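Local coordinates for protein ethyl acetate hydrolase (Pseudomonas veronii, PDB 5EFZ) that hydrolyses ethyl acetate to ethanol and acetate in the bacterial breakdown of short-chain methyl ketones, working as a homodimeric alpha/beta-hydrolase esterase, at residues S72-M75 with E76-I80; L86-K90 with Y91-V95; D184-F187 with T188-I192. All coordinates share one frame; numbering follows the deposited sequence.

Contact 1: S72-M75 with E76-I80; sequences SKAM and EQIYI
E76 answers K73 one helical turn back: its OE1 takes a salt bridge from K73 NZ at 3.0 Å, the nitrogen standing above the carboxylate plane rather than in it. The lysine gets there because its chain is folded about the CB-CG bond (chi2 56°) while the glutamate stays extended, and the same NZ also donates to the carbonyl of G23. The Q77 side chain crosses the lysine's aliphatic part at a slant, CD lying 4.0 Å from K73 CG, and its backbone N bonds to K73 O at 2.9 Å. I78 turns its CD1 back over the A74 carbonyl, 3.4 Å from A74 O. At Y79 the M75 chain, folded at both chi2 and chi3, brings its CE to 3.8 Å from ring atom CD2; M75 SD sits obliquely, 5.5 Å from the ring centroid, in a Met-aromatic contact. Y79 N still bonds to M75 O, at an N-H...O angle of 144°, before I80 leaves helical geometry. Helix 72-79 is the crossover helix of the beta-alpha-beta unit between strands 61-65 and 92-96: S72, M75 and I80 pack on V95, W67 covers A74, M75, I78 and Y79, and helix 342-356 meets I78 and Y79 through L345.

Contact 2: L86-K90 with Y91-V95; sequences LDPSK and YCIIV
I93 reaches back to the turn with its terminal methyl, CD1, which lies 3.5 Å from L86 O. The same methyl has L86 CB and P88 CB as further apolar neighbours. A chi1 of -56° sets CG1 anti to the carbonyl carbon, and a chi2 of 148°, well off staggered, then lays CD1 against the L86 carbonyl. The polar half of the contact is gathered on D87 O. It accepts Y91 N at 2.9 Å, and K90 N as well, so one carbonyl ties down two successive amides. The Y91 ring runs beside this turn, with D87 O at its edge near CD2 and K90 O over one face; K90 CB is 3.7 Å from Y91 CD2. The side chain of the same aspartate fixes the bend as an Asx turn: D87 OD1 accepts S89 N at 2.9 Å and S89 OG at 2.6 Å, both from the same face of the carboxylate plane. The turn delivers the chain into strand 92-96, a member of the central alpha/beta-hydrolase sheet, flanked by strands 45-51 and 61-65. Further out, N60 ND2 bonds to K90 O. L86 and Y91 both pack on I62 and P88 on H51, while I93 also touches V64.

Contact 3: D184-F187 with T188-I192; sequences DFLF and TEILI
Helix 182-196 runs close to the probable catalytic centre of the esterase, and within it F187 and L191, a turn apart, meet by a CH-pi contact: L191 CD1 lies over one face of the phenyl ring, 3.9 Å from its centroid and displaced toward the rim near F187 CZ. Chi1 of F187, 172°, sets CG anti to the backbone N and beside the carbonyl carbon, where the ring meets L191. D184 OD1 lies at the edge of that ring, in its plane. The side chain of F187 is about 7 Å from that of H334, the inferred catalytic histidine, and that of D184 is equally near S151, the inferred nucleophile; the ring also meets F307 and W223. T188 OG1 shares a water with D184 O, 2.7 Å from the hydroxyl and more weakly bound at the carbonyl, while D184 OD2 is held by N180 and W273. On the dimer side, L186 CG packs against I190 CD1 at 3.9 Å; L186 touches T224 and I190 touches L222 of the second subunit. E189 OE2 comes obliquely to F185 CE1 at 3.8 Å, with ring and carboxylate planes 72° apart; E189 OE1 makes a salt bridge to K221 NZ of the second subunit.

Contacts 1 and 2 belong together: helix 72-79 and strand 92-96 follow one another in the chain, and they touch where I80 CD1 meets I93 CG2 at 3.6 Å and I80 CG2 meets L86 O at 3.7 Å. Contact 3 stands on the opposite side of the chain's centre, its nearest atoms about 16 Å from contact 1. It is the most buried of the three, mostly aromatic and aliphatic, with a salt bridge to the second subunit at one edge, and it alone is touched by that subunit. Both others are partly buried. Contact 1 pairs a charged, more exposed flank with an apolar one, whereas contact 2 lacks helical repeats altogether and relies on an aspartate-centred turn leading into the sheet.

Contact 1: S72-M75 with E76-I80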
ATOM      1  N   SER A  72     -15.899  21.399   0.476  1.00 20.57           N
ATOM      2  CA  SER A  72     -16.431  21.890  -0.790  1.00 21.71           C
ATOM      3  C   SER A  72     -15.389  22.732  -1.552  1.00 22.87           C
ATOM      4  O   SER A  72     -15.437  22.810  -2.780  1.00 23.05           O
ATOM      5  CB  SER A  72     -17.716  22.713  -0.546  1.00 17.36           C
ATOM      6  OG  SER A  72     -17.567  23.588   0.572  1.00 19.40           O
ATOM      7  N   LYS A  73     -14.468  23.368  -0.825  1.00 23.38           N
ATOM      8  CA  LYS A  73     -13.472  24.231  -1.444  1.00 25.76           C
ATOM      9  C   LYS A  73     -12.637  23.456  -2.456  1.00 23.48           C
ATOM     10  O   LYS A  73     -12.366  23.952  -3.561  1.00 23.54           O
ATOM     11  CB  LYS A  73     -12.533  24.851  -0.408  1.00 27.87           C
ATOM     12  CG  LYS A  73     -11.776  26.049  -0.952  1.00 29.87           C
ATOM     13  CD  LYS A  73     -12.828  27.033  -1.450  1.00 36.98           C
ATOM     14  CE  LYS A  73     -12.253  28.311  -2.007  1.00 41.75           C
ATOM     15  NZ  LYS A  73     -13.369  29.217  -2.414  1.00 41.11           N
ATOM     16  N   ALA A  74     -12.236  22.246  -2.073  1.00 22.74           N
ATOM     17  CA  ALA A  74     -11.454  21.397  -2.972  1.00 24.47           C
ATOM     18  C   ALA A  74     -12.215  21.045  -4.251  1.00 23.94           C
ATOM     19  O   ALA A  74     -11.620  21.071  -5.320  1.00 21.19           O
ATOM     20  CB  ALA A  74     -11.017  20.109  -2.276  1.00 23.86           C
ATOM     21  N   MET A  75     -13.498  20.685  -4.146  1.00 22.70           N
ATOM     22  CA  MET A  75     -14.249  20.307  -5.336  1.00 22.21           C
ATOM     23  C   MET A  75     -14.353  21.505  -6.265  1.00 23.10           C
ATOM     24  O   MET A  75     -14.276  21.377  -7.499  1.00 24.30           O
ATOM     25  CB  MET A  75     -15.648  19.786  -4.984  1.00 20.49           C
ATOM     26  CG  MET A  75     -15.639  18.657  -3.946  1.00 19.91           C
ATOM     27  SD  MET A  75     -14.491  17.341  -4.477  1.00 25.08           S
ATOM     28  CE  MET A  75     -15.322  16.761  -5.954  1.00 22.75           C
ATOM     29  N   GLU A  76     -14.526  22.675  -5.666  1.00 23.03           N
ATOM     30  CA  GLU A  76     -14.621  23.895  -6.442  1.00 26.71           C
ATOM     31  C   GLU A  76     -13.327  24.220  -7.187  1.00 27.01           C
ATOM     32  O   GLU A  76     -13.344  24.488  -8.388  1.00 28.44           O
ATOM     33  CB  GLU A  76     -14.988  25.068  -5.535  1.00 32.94           C
ATOM     34  CG  GLU A  76     -15.031  26.371  -6.269  1.00 41.85           C
ATOM     35  CD  GLU A  76     -15.126  27.554  -5.342  1.00 49.22           C
ATOM     36  OE1 GLU A  76     -15.003  27.368  -4.111  1.00 51.90           O
ATOM     37  OE2 GLU A  76     -15.329  28.671  -5.849  1.00 53.34           O
ATOM     38  N   GLN A  77     -12.214  24.227  -6.457  1.00 22.00           N
ATOM     39  CA  GLN A  77     -10.930  24.589  -7.017  1.00 25.83           C
ATOM     40  C   GLN A  77     -10.461  23.636  -8.128  1.00 24.96           C
ATOM     41  O   GLN A  77      -9.841  24.075  -9.086  1.00 25.56           O
ATOM     42  CB  GLN A  77      -9.869  24.638  -5.904  1.00 25.90           C
ATOM     43  CG  GLN A  77     -10.034  25.846  -4.993  1.00 35.12           C
ATOM     44  CD  GLN A  77      -9.023  25.876  -3.867  1.00 41.86           C
ATOM     45  OE1 GLN A  77      -8.562  24.826  -3.393  1.00 43.02           O
ATOM     46  NE2 GLN A  77      -8.672  27.076  -3.426  1.00 46.51           N
ATOM     47  N   ILE A  78     -10.736  22.349  -7.978  1.00 23.51           N
ATOM     48  CA  ILE A  78     -10.154  21.359  -8.899  1.00 24.08           C
ATOM     49  C   ILE A  78     -11.058  21.103 -10.109  1.00 22.78           C
ATOM     50  O   ILE A  78     -10.567  20.914 -11.229  1.00 25.15           O
ATOM     51  CB  ILE A  78      -9.864  20.042  -8.150  1.00 23.20           C
ATOM     52  CG1 ILE A  78      -8.882  20.308  -7.000  1.00 23.64           C
ATOM     53  CG2 ILE A  78      -9.305  18.954  -9.101  1.00 22.77           C
ATOM     54  CD1 ILE A  78      -8.873  19.213  -5.962  1.00 23.25           C
ATOM     55  N   TYR A  79     -12.372  21.154  -9.905  1.00 19.96           N
ATOM     56  CA  TYR A  79     -13.313  20.615 -10.904  1.00 18.81           C
ATOM     57  C   TYR A  79     -14.314  21.594 -11.521  1.00 20.34           C
ATOM     58  O   TYR A  79     -14.804  21.360 -12.637  1.00 20.81           O
ATOM     59  CB  TYR A  79     -14.099  19.458 -10.277  1.00 17.05           C
ATOM     60  CG  TYR A  79     -13.198  18.314  -9.879  1.00 16.80           C
ATOM     61  CD1 TYR A  79     -12.671  17.480 -10.828  1.00 17.87           C
ATOM     62  CD2 TYR A  79     -12.896  18.070  -8.533  1.00 18.56           C
ATOM     63  CE1 TYR A  79     -11.808  16.436 -10.490  1.00 21.18           C
ATOM     64  CE2 TYR A  79     -12.051  17.013  -8.170  1.00 19.92           C
ATOM     65  CZ  TYR A  79     -11.511  16.203  -9.152  1.00 21.86           C
ATOM     66  OH  TYR A  79     -10.657  15.169  -8.812  1.00 21.56           O
ATOM     67  N   ILE A  80     -14.623  22.682 -10.830  1.00 20.25           N
ATOM     68  CA  ILE A  80     -15.712  23.556 -11.293  1.00 19.53           C
ATOM     69  C   ILE A  80     -15.206  24.797 -12.015  1.00 24.65           C
ATOM     70  O   ILE A  80     -14.282  25.457 -11.541  1.00 28.53           O
ATOM     71  CB  ILE A  80     -16.612  23.973 -10.100  1.00 25.59           C
ATOM     72  CG1 ILE A  80     -17.235  22.727  -9.469  1.00 24.60           C
ATOM     73  CG2 ILE A  80     -17.670  25.017 -10.560  1.00 21.63           C
ATOM     74  CD1 ILE A  80     -18.032  23.018  -8.162  1.00 25.70           C
TER

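Contact 2: L86-K90 with Y91-V95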
ATOM      1  N   LEU A  86     -18.245  20.481 -15.404  1.00 23.04           N
ATOM      2  CA  LEU A  86     -19.058  21.087 -14.344  1.00 21.56           C
ATOM      3  C   LEU A  86     -18.989  22.604 -14.497  1.00 23.26           C
ATOM      4  O   LEU A  86     -18.259  23.293 -13.794  1.00 22.14           O
ATOM      5  CB  LEU A  86     -18.572  20.668 -12.963  1.00 21.83           C
ATOM      6  CG  LEU A  86     -18.488  19.148 -12.758  1.00 22.87           C
ATOM      7  CD1 LEU A  86     -18.149  18.822 -11.325  1.00 21.00           C
ATOM      8  CD2 LEU A  86     -19.786  18.476 -13.190  1.00 22.48           C
ATOM      9  N   ASP A  87     -19.784  23.103 -15.423  1.00 24.10           N
ATOM     10  CA  ASP A  87     -19.761  24.484 -15.851  1.00 25.77           C
ATOM     11  C   ASP A  87     -20.917  25.241 -15.198  1.00 24.30           C
ATOM     12  O   ASP A  87     -22.067  24.987 -15.514  1.00 22.50           O
ATOM     13  CB  ASP A  87     -19.873  24.520 -17.385  1.00 27.38           C
ATOM     14  CG  ASP A  87     -19.737  25.912 -17.979  1.00 30.75           C
ATOM     15  OD1 ASP A  87     -19.960  26.928 -17.287  1.00 30.03           O
ATOM     16  OD2 ASP A  87     -19.406  25.985 -19.185  1.00 33.29           O
ATOM     17  N   PRO A  88     -20.613  26.205 -14.321  1.00 26.49           N
ATOM     18  CA  PRO A  88     -21.694  26.912 -13.617  1.00 26.07           C
ATOM     19  C   PRO A  88     -22.465  27.916 -14.486  1.00 27.81           C
ATOM     20  O   PRO A  88     -23.483  28.492 -14.044  1.00 26.71           O
ATOM     21  CB  PRO A  88     -20.950  27.604 -12.469  1.00 28.17           C
ATOM     22  CG  PRO A  88     -19.574  27.820 -12.999  1.00 28.17           C
ATOM     23  CD  PRO A  88     -19.273  26.677 -13.922  1.00 25.51           C
ATOM     24  N   SER A  89     -22.038  28.118 -15.731  1.00 29.03           N
ATOM     25  CA  SER A  89     -22.848  28.943 -16.617  1.00 30.59           C
ATOM     26  C   SER A  89     -23.975  28.108 -17.249  1.00 29.52           C
ATOM     27  O   SER A  89     -24.866  28.648 -17.912  1.00 29.79           O
ATOM     28  CB  SER A  89     -21.983  29.600 -17.703  1.00 35.96           C
ATOM     29  OG  SER A  89     -21.460  28.635 -18.597  1.00 37.89           O
ATOM     30  N   LYS A  90     -23.936  26.791 -17.051  1.00 27.93           N
ATOM     31  CA  LYS A  90     -24.959  25.900 -17.613  1.00 28.09           C
ATOM     32  C   LYS A  90     -25.700  25.127 -16.519  1.00 26.36           C
ATOM     33  O   LYS A  90     -26.883  24.819 -16.663  1.00 24.46           O
ATOM     34  CB  LYS A  90     -24.337  24.904 -18.599  1.00 29.50           C
ATOM     35  CG  LYS A  90     -23.722  25.529 -19.860  1.00 34.41           C
ATOM     36  CD  LYS A  90     -22.829  24.505 -20.542  1.00 39.14           C
ATOM     37  CE  LYS A  90     -22.231  25.034 -21.847  1.00 45.48           C
ATOM     38  NZ  LYS A  90     -21.180  24.067 -22.295  1.00 48.61           N
ATOM     39  N   TYR A  91     -24.989  24.785 -15.452  1.00 22.78           N
ATOM     40  CA  TYR A  91     -25.539  23.935 -14.376  1.00 22.22           C
ATOM     41  C   TYR A  91     -25.552  24.654 -13.042  1.00 22.43           C
ATOM     42  O   TYR A  91     -24.760  25.574 -12.816  1.00 25.90           O
ATOM     43  CB  TYR A  91     -24.714  22.640 -14.254  1.00 19.29           C
ATOM     44  CG  TYR A  91     -24.778  21.851 -15.515  1.00 19.34           C
ATOM     45  CD1 TYR A  91     -25.863  21.052 -15.776  1.00 19.24           C
ATOM     46  CD2 TYR A  91     -23.749  21.915 -16.456  1.00 22.24           C
ATOM     47  CE1 TYR A  91     -25.957  20.329 -16.952  1.00 23.86           C
ATOM     48  CE2 TYR A  91     -23.820  21.200 -17.636  1.00 24.25           C
ATOM     49  CZ  TYR A  91     -24.932  20.408 -17.879  1.00 24.14           C
ATOM     50  OH  TYR A  91     -25.027  19.691 -19.039  1.00 25.78           O
ATOM     51  N   CYS A  92     -26.495  24.276 -12.183  1.00 22.15           N
ATOM     52  CA  CYS A  92     -26.433  24.646 -10.783  1.00 22.61           C
ATOM     53  C   CYS A  92     -25.707  23.542 -10.021  1.00 23.51           C
ATOM     54  O   CYS A  92     -26.265  22.460  -9.759  1.00 22.25           O
ATOM     55  CB  CYS A  92     -27.839  24.867 -10.221  1.00 20.01           C
ATOM     56  SG  CYS A  92     -27.824  25.379  -8.477  1.00 24.03           S
ATOM     57  N   ILE A  93     -24.472  23.820  -9.651  1.00 17.67           N
ATOM     58  CA  ILE A  93     -23.620  22.814  -9.042  1.00 16.93           C
ATOM     59  C   ILE A  93     -23.606  23.006  -7.534  1.00 21.47           C
ATOM     60  O   ILE A  93     -23.184  24.050  -7.016  1.00 23.17           O
ATOM     61  CB  ILE A  93     -22.200  22.884  -9.632  1.00 22.08           C
ATOM     62  CG1 ILE A  93     -22.277  22.746 -11.170  1.00 24.58           C
ATOM     63  CG2 ILE A  93     -21.333  21.793  -9.050  1.00 20.27           C
ATOM     64  CD1 ILE A  93     -21.208  23.510 -11.893  1.00 27.89           C
ATOM     65  N   ILE A  94     -24.106  21.998  -6.835  1.00 19.30           N
ATOM     66  CA  ILE A  94     -24.386  22.132  -5.411  1.00 20.57           C
ATOM     67  C   ILE A  94     -23.438  21.202  -4.701  1.00 20.56           C
ATOM     68  O   ILE A  94     -23.577  19.993  -4.839  1.00 18.65           O
ATOM     69  CB  ILE A  94     -25.851  21.780  -5.100  1.00 21.02           C
ATOM     70  CG1 ILE A  94     -26.777  22.695  -5.928  1.00 19.70           C
ATOM     71  CG2 ILE A  94     -26.128  21.860  -3.580  1.00 22.86           C
ATOM     72  CD1 ILE A  94     -28.263  22.374  -5.809  1.00 21.61           C
ATOM     73  N   VAL A  95     -22.496  21.772  -3.944  1.00 17.78           N
ATOM     74  CA  VAL A  95     -21.450  20.980  -3.315  1.00 16.87           C
ATOM     75  C   VAL A  95     -21.760  20.886  -1.815  1.00 20.79           C
ATOM     76  O   VAL A  95     -21.827  21.910  -1.129  1.00 19.20           O
ATOM     77  CB  VAL A  95     -20.072  21.602  -3.521  1.00 15.43           C
ATOM     78  CG1 VAL A  95     -18.982  20.619  -2.996  1.00 15.73           C
ATOM     79  CG2 VAL A  95     -19.883  21.949  -5.022  1.00 18.26           C
TER

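Contact 3: D184-F187 with T188-I192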
ATOM      1  N   ASP A 184      -9.736  -2.540   1.885  1.00 17.60           N
ATOM      2  CA  ASP A 184      -9.850  -1.096   2.079  1.00 19.48           C
ATOM      3  C   ASP A 184     -10.168  -0.794   3.551  1.00 19.09           C
ATOM      4  O   ASP A 184      -9.682   0.191   4.134  1.00 17.07           O
ATOM      5  CB  ASP A 184     -10.926  -0.528   1.154  1.00 20.75           C
ATOM      6  CG  ASP A 184     -10.876   0.972   1.063  1.00 23.80           C
ATOM      7  OD1 ASP A 184      -9.775   1.557   1.224  1.00 24.38           O
ATOM      8  OD2 ASP A 184     -11.939   1.574   0.808  1.00 25.16           O
ATOM      9  N   PHE A 185     -10.996  -1.654   4.149  1.00 17.31           N
ATOM     10  CA  PHE A 185     -11.303  -1.541   5.567  1.00 18.38           C
ATOM     11  C   PHE A 185     -10.041  -1.636   6.424  1.00 19.08           C
ATOM     12  O   PHE A 185      -9.853  -0.862   7.368  1.00 17.22           O
ATOM     13  CB  PHE A 185     -12.288  -2.634   5.981  1.00 20.81           C
ATOM     14  CG  PHE A 185     -12.790  -2.507   7.408  1.00 21.37           C
ATOM     15  CD1 PHE A 185     -12.041  -2.993   8.483  1.00 24.16           C
ATOM     16  CD2 PHE A 185     -14.046  -1.968   7.664  1.00 21.98           C
ATOM     17  CE1 PHE A 185     -12.519  -2.874   9.804  1.00 24.62           C
ATOM     18  CE2 PHE A 185     -14.525  -1.865   8.971  1.00 21.38           C
ATOM     19  CZ  PHE A 185     -13.763  -2.305  10.036  1.00 22.38           C
ATOM     20  N   LEU A 186      -9.167  -2.585   6.092  1.00 16.65           N
ATOM     21  CA  LEU A 186      -7.873  -2.684   6.793  1.00 15.42           C
ATOM     22  C   LEU A 186      -6.996  -1.429   6.635  1.00 15.75           C
ATOM     23  O   LEU A 186      -6.373  -0.947   7.605  1.00 15.89           O
ATOM     24  CB  LEU A 186      -7.109  -3.907   6.289  1.00 18.83           C
ATOM     25  CG  LEU A 186      -5.680  -4.053   6.849  1.00 21.31           C
ATOM     26  CD1 LEU A 186      -5.708  -4.391   8.350  1.00 21.48           C
ATOM     27  CD2 LEU A 186      -4.949  -5.147   6.069  1.00 22.92           C
ATOM     28  N   PHE A 187      -6.897  -0.917   5.406  1.00 15.80           N
ATOM     29  CA  PHE A 187      -6.168   0.318   5.176  1.00 17.89           C
ATOM     30  C   PHE A 187      -6.672   1.438   6.089  1.00 16.07           C
ATOM     31  O   PHE A 187      -5.903   2.128   6.745  1.00 16.42           O
ATOM     32  CB  PHE A 187      -6.333   0.736   3.716  1.00 15.92           C
ATOM     33  CG  PHE A 187      -5.790   2.106   3.397  1.00 17.41           C
ATOM     34  CD1 PHE A 187      -4.559   2.514   3.869  1.00 15.09           C
ATOM     35  CD2 PHE A 187      -6.495   2.957   2.531  1.00 18.27           C
ATOM     36  CE1 PHE A 187      -4.042   3.804   3.519  1.00 15.07           C
ATOM     37  CE2 PHE A 187      -5.994   4.241   2.204  1.00 19.51           C
ATOM     38  CZ  PHE A 187      -4.777   4.650   2.692  1.00 15.97           C
ATOM     39  N   THR A 188      -7.986   1.615   6.116  1.00 15.34           N
ATOM     40  CA  THR A 188      -8.547   2.686   6.930  1.00 15.32           C
ATOM     41  C   THR A 188      -8.378   2.389   8.421  1.00 16.44           C
ATOM     42  O   THR A 188      -8.161   3.296   9.207  1.00 18.72           O
ATOM     43  CB  THR A 188      -9.998   2.899   6.583  1.00 18.05           C
ATOM     44  OG1 THR A 188     -10.083   3.100   5.148  1.00 18.16           O
ATOM     45  CG2 THR A 188     -10.507   4.169   7.307  1.00 18.44           C
ATOM     46  N   GLU A 189      -8.446   1.122   8.808  1.00 16.72           N
ATOM     47  CA  GLU A 189      -8.148   0.761  10.205  1.00 15.95           C
ATOM     48  C   GLU A 189      -6.728   1.178  10.589  1.00 18.48           C
ATOM     49  O   GLU A 189      -6.484   1.717  11.682  1.00 16.57           O
ATOM     50  CB  GLU A 189      -8.328  -0.733  10.443  1.00 20.75           C
ATOM     51  CG  GLU A 189      -7.899  -1.162  11.855  1.00 24.17           C
ATOM     52  CD  GLU A 189      -8.395  -2.549  12.215  1.00 30.06           C
ATOM     53  OE1 GLU A 189      -7.564  -3.462  12.464  1.00 28.87           O
ATOM     54  OE2 GLU A 189      -9.622  -2.713  12.275  1.00 33.19           O
ATOM     55  N   ILE A 190      -5.784   0.918   9.704  1.00 15.85           N
ATOM     56  CA  ILE A 190      -4.392   1.280   9.976  1.00 18.08           C
ATOM     57  C   ILE A 190      -4.250   2.788  10.036  1.00 16.93           C
ATOM     58  O   ILE A 190      -3.512   3.313  10.866  1.00 17.66           O
ATOM     59  CB  ILE A 190      -3.452   0.668   8.893  1.00 18.97           C
ATOM     60  CG1 ILE A 190      -3.434  -0.870   9.118  1.00 16.95           C
ATOM     61  CG2 ILE A 190      -2.017   1.308   8.966  1.00 19.66           C
ATOM     62  CD1 ILE A 190      -2.762  -1.686   7.961  1.00 17.66           C
ATOM     63  N   LEU A 191      -4.964   3.491   9.154  1.00 14.59           N
ATOM     64  CA  LEU A 191      -4.980   4.975   9.195  1.00 16.31           C
ATOM     65  C   LEU A 191      -5.537   5.506  10.502  1.00 19.07           C
ATOM     66  O   LEU A 191      -5.060   6.520  11.037  1.00 18.46           O
ATOM     67  CB  LEU A 191      -5.808   5.545   8.058  1.00 14.83           C
ATOM     68  CG  LEU A 191      -5.231   5.548   6.648  1.00 17.46           C
ATOM     69  CD1 LEU A 191      -6.354   6.023   5.684  1.00 17.24           C
ATOM     70  CD2 LEU A 191      -3.984   6.466   6.563  1.00 16.10           C
ATOM     71  N   ILE A 192      -6.613   4.878  10.961  1.00 15.27           N
ATOM     72  CA  ILE A 192      -7.224   5.264  12.244  1.00 17.13           C
ATOM     73  C   ILE A 192      -6.235   5.040  13.389  1.00 18.43           C
ATOM     74  O   ILE A 192      -6.063   5.903  14.270  1.00 18.33           O
ATOM     75  CB  ILE A 192      -8.519   4.469  12.509  1.00 17.90           C
ATOM     76  CG1 ILE A 192      -9.638   4.965  11.551  1.00 15.73           C
ATOM     77  CG2 ILE A 192      -8.963   4.591  13.986  1.00 21.03           C
ATOM     78  CD1 ILE A 192     -10.885   4.012  11.465  1.00 18.60           C
TER
HETATM   79  O   HOH W   1     -12.230   1.751   4.164  1.00 20.18           O